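Long-range contact in CD160 antigen (Homo sapiens, PDB 6NGG), which acts as an immune-cell receptor for MHC class I molecules and TNFRSF14, delivering stimulatory or inhibitory signals that regulate cell activation and differentiation: residues G12-L17 and M71-Q76. The protein carries 1 engineered substitution. Sequence-based numbering, arbitrary orientation.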
loop_
_atom_site.group_PDB
_atom_site.type_symbol
_atom_site.label_atom_id
_atom_site.label_comp_id
_atom_site.label_asym_id
_atom_site.label_seq_id
_atom_site.Cartn_x
_atom_site.Cartn_y
_atom_site.Cartn_z
ATOM N N GLY A 12 11.294 4.444 16.162
ATOM C CA GLY A 12 12.714 4.208 16.044
ATOM C C GLY A 12 13.230 4.570 14.702
ATOM O O GLY A 12 12.963 5.659 14.177
ATOM N N THR A 13 13.932 3.649 14.099
ATOM C CA THR A 13 14.442 3.819 12.767
ATOM C C THR A 13 13.518 3.249 11.659
ATOM O O THR A 13 13.757 3.369 10.447
ATOM C CB THR A 13 15.867 3.239 12.773
ATOM O OG1 THR A 13 16.686 3.996 11.882
ATOM C CG2 THR A 13 15.889 1.788 12.382
ATOM N N ARG A 14 12.427 2.665 12.087
ATOM C CA ARG A 14 11.535 1.917 11.206
ATOM C C ARG A 14 10.382 2.839 10.699
ATOM O O ARG A 14 9.783 3.584 11.494
ATOM C CB ARG A 14 11.032 0.708 12.031
ATOM C CG ARG A 14 9.772 0.075 11.557
ATOM C CD ARG A 14 9.455 -1.116 12.438
ATOM N NE ARG A 14 8.130 -1.569 12.045
ATOM C CZ ARG A 14 7.626 -2.789 12.216
ATOM N NH1 ARG A 14 8.341 -3.778 12.824
ATOM N NH2 ARG A 14 6.386 -2.995 11.773
ATOM N N LEU A 15 10.051 2.713 9.414
ATOM C CA LEU A 15 8.951 3.435 8.761
ATOM C C LEU A 15 8.010 2.425 8.132
ATOM O O LEU A 15 8.447 1.509 7.380
ATOM C CB LEU A 15 9.499 4.277 7.649
ATOM C CG LEU A 15 8.468 5.110 6.843
ATOM C CD1 LEU A 15 7.652 6.019 7.679
ATOM C CD2 LEU A 15 9.238 5.873 5.781
ATOM N N ASN A 16 6.737 2.538 8.453
ATOM C CA ASN A 16 5.755 1.651 7.850
ATOM C C ASN A 16 4.877 2.396 6.835
ATOM O O ASN A 16 4.283 3.430 7.201
ATOM C CB ASN A 16 4.876 1.087 8.970
ATOM C CG ASN A 16 5.668 0.483 10.093
ATOM O OD1 ASN A 16 6.422 -0.443 9.887
ATOM N ND2 ASN A 16 5.512 1.051 11.315
ATOM N N LEU A 17 4.746 1.898 5.622
ATOM C CA LEU A 17 3.928 2.541 4.590
ATOM C C LEU A 17 2.684 1.688 4.470
ATOM O O LEU A 17 2.779 0.459 4.293
ATOM C CB LEU A 17 4.665 2.632 3.266
ATOM C CG LEU A 17 5.963 3.455 3.264
ATOM C CD1 LEU A 17 6.602 3.521 1.867
ATOM C CD2 LEU A 17 5.802 4.828 3.875
ATOM N N MET A 71 0.786 -3.452 4.572
ATOM C CA MET A 71 1.833 -2.634 5.269
ATOM C C MET A 71 3.193 -3.077 4.747
ATOM O O MET A 71 3.471 -4.316 4.683
ATOM C CB MET A 71 1.715 -2.709 6.791
ATOM C CG MET A 71 2.865 -2.023 7.546
ATOM S SD MET A 71 2.847 -2.192 9.349
ATOM C CE MET A 71 1.350 -1.347 9.564
ATOM N N PHE A 72 3.933 -2.115 4.188
ATOM C CA PHE A 72 5.290 -2.331 3.749
ATOM C C PHE A 72 6.207 -1.696 4.794
ATOM O O PHE A 72 6.078 -0.505 5.090
ATOM C CB PHE A 72 5.490 -1.715 2.393
ATOM C CG PHE A 72 6.891 -1.782 1.902
ATOM C CD1 PHE A 72 7.457 -3.007 1.586
ATOM C CD2 PHE A 72 7.632 -0.614 1.693
ATOM C CE1 PHE A 72 8.741 -3.098 1.074
ATOM C CE2 PHE A 72 8.933 -0.714 1.202
ATOM C CZ PHE A 72 9.497 -1.955 0.943
ATOM N N THR A 73 7.134 -2.471 5.346
ATOM C CA THR A 73 7.998 -1.966 6.408
ATOM C C THR A 73 9.429 -1.774 5.905
ATOM O O THR A 73 9.961 -2.641 5.226
ATOM C CB THR A 73 7.948 -2.843 7.671
ATOM O OG1 THR A 73 6.603 -2.841 8.209
ATOM C CG2 THR A 73 8.893 -2.246 8.784
ATOM N N ILE A 74 9.976 -0.586 6.156
ATOM C CA ILE A 74 11.357 -0.237 5.914
ATOM C C ILE A 74 12.049 -0.232 7.312
ATOM O O ILE A 74 11.747 0.566 8.147
ATOM C CB ILE A 74 11.463 1.111 5.222
ATOM C CG1 ILE A 74 10.792 1.089 3.852
ATOM C CG2 ILE A 74 12.899 1.547 5.066
ATOM C CD1 ILE A 74 10.393 2.457 3.358
ATOM N N SER A 75 12.989 -1.134 7.548
ATOM C CA SER A 75 13.602 -1.237 8.910
ATOM C C SER A 75 14.508 -0.026 9.243
ATOM O O SER A 75 14.581 0.405 10.367
ATOM C CB SER A 75 14.436 -2.524 8.994
ATOM O OG SER A 75 13.596 -3.632 8.719
ATOM N N GLN A 76 15.219 0.465 8.244
ATOM C CA GLN A 76 16.042 1.626 8.315
ATOM C C GLN A 76 15.925 2.362 6.970
ATOM O O GLN A 76 16.193 1.771 5.875
ATOM C CB GLN A 76 17.501 1.161 8.491
ATOM C CG GLN A 76 18.554 2.263 8.329
ATOM C CD GLN A 76 18.879 2.946 9.629
ATOM O OE1 GLN A 76 19.436 2.311 10.536
ATOM N NE2 GLN A 76 18.545 4.232 9.745
#
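Asn-16 and Thr-73 form a non-hydrogen-bonded pair across two antiparallel strands, their side chains side by side. The hydrogen-bonded pairs Leu-15 with Ile-74 and Leu-17 with Phe-72 flank them, with two backbone bonds each. OG1 of Thr-73 donates to OD1 of Asn-16 (2.9 Å), tilted 22° from the carbonyl plane.

Arg-14 runs out straight beside this pair, crossing Thr-73. CB of Arg-14 lies 3.9 Å from O of Ser-75. CG of Arg-14 rests 3.7 Å from CG2 of Thr-73, and CD and CZ pass the same methyl. With CG anti to the backbone N (chi1 159°) and the chain extended, the guanidinium reaches Asn-16. NE of Arg-14 donates to OD1 of Asn-16 (3.0 Å), in the carbonyl plane on a lone pair. NH2 bonds the same oxygen from above that plane. OD1 thus accepts three bonds; the two from Arg-14 are bent, NH2's the longer, and OD1 sits slightly out of the guanidinium plane. CG2 of Thr-73 lies over one guanidinium face, off centre toward its rim, 3.4 Å from NE of Arg-14.

On the other face, CD1 of Leu-17 meets CD1 of Ile-74 (4.2 Å). Leu-15 and Leu-17 pack there on strand 97-107 of the opposite sheet, inside the V-type immunoglobulin-like sandwich. Strand 14-22 is central in its three-stranded sheet, between 67-74 and 3-11, where Ser-9 OG bonds Asn-16 ND2 and their backbones also pair.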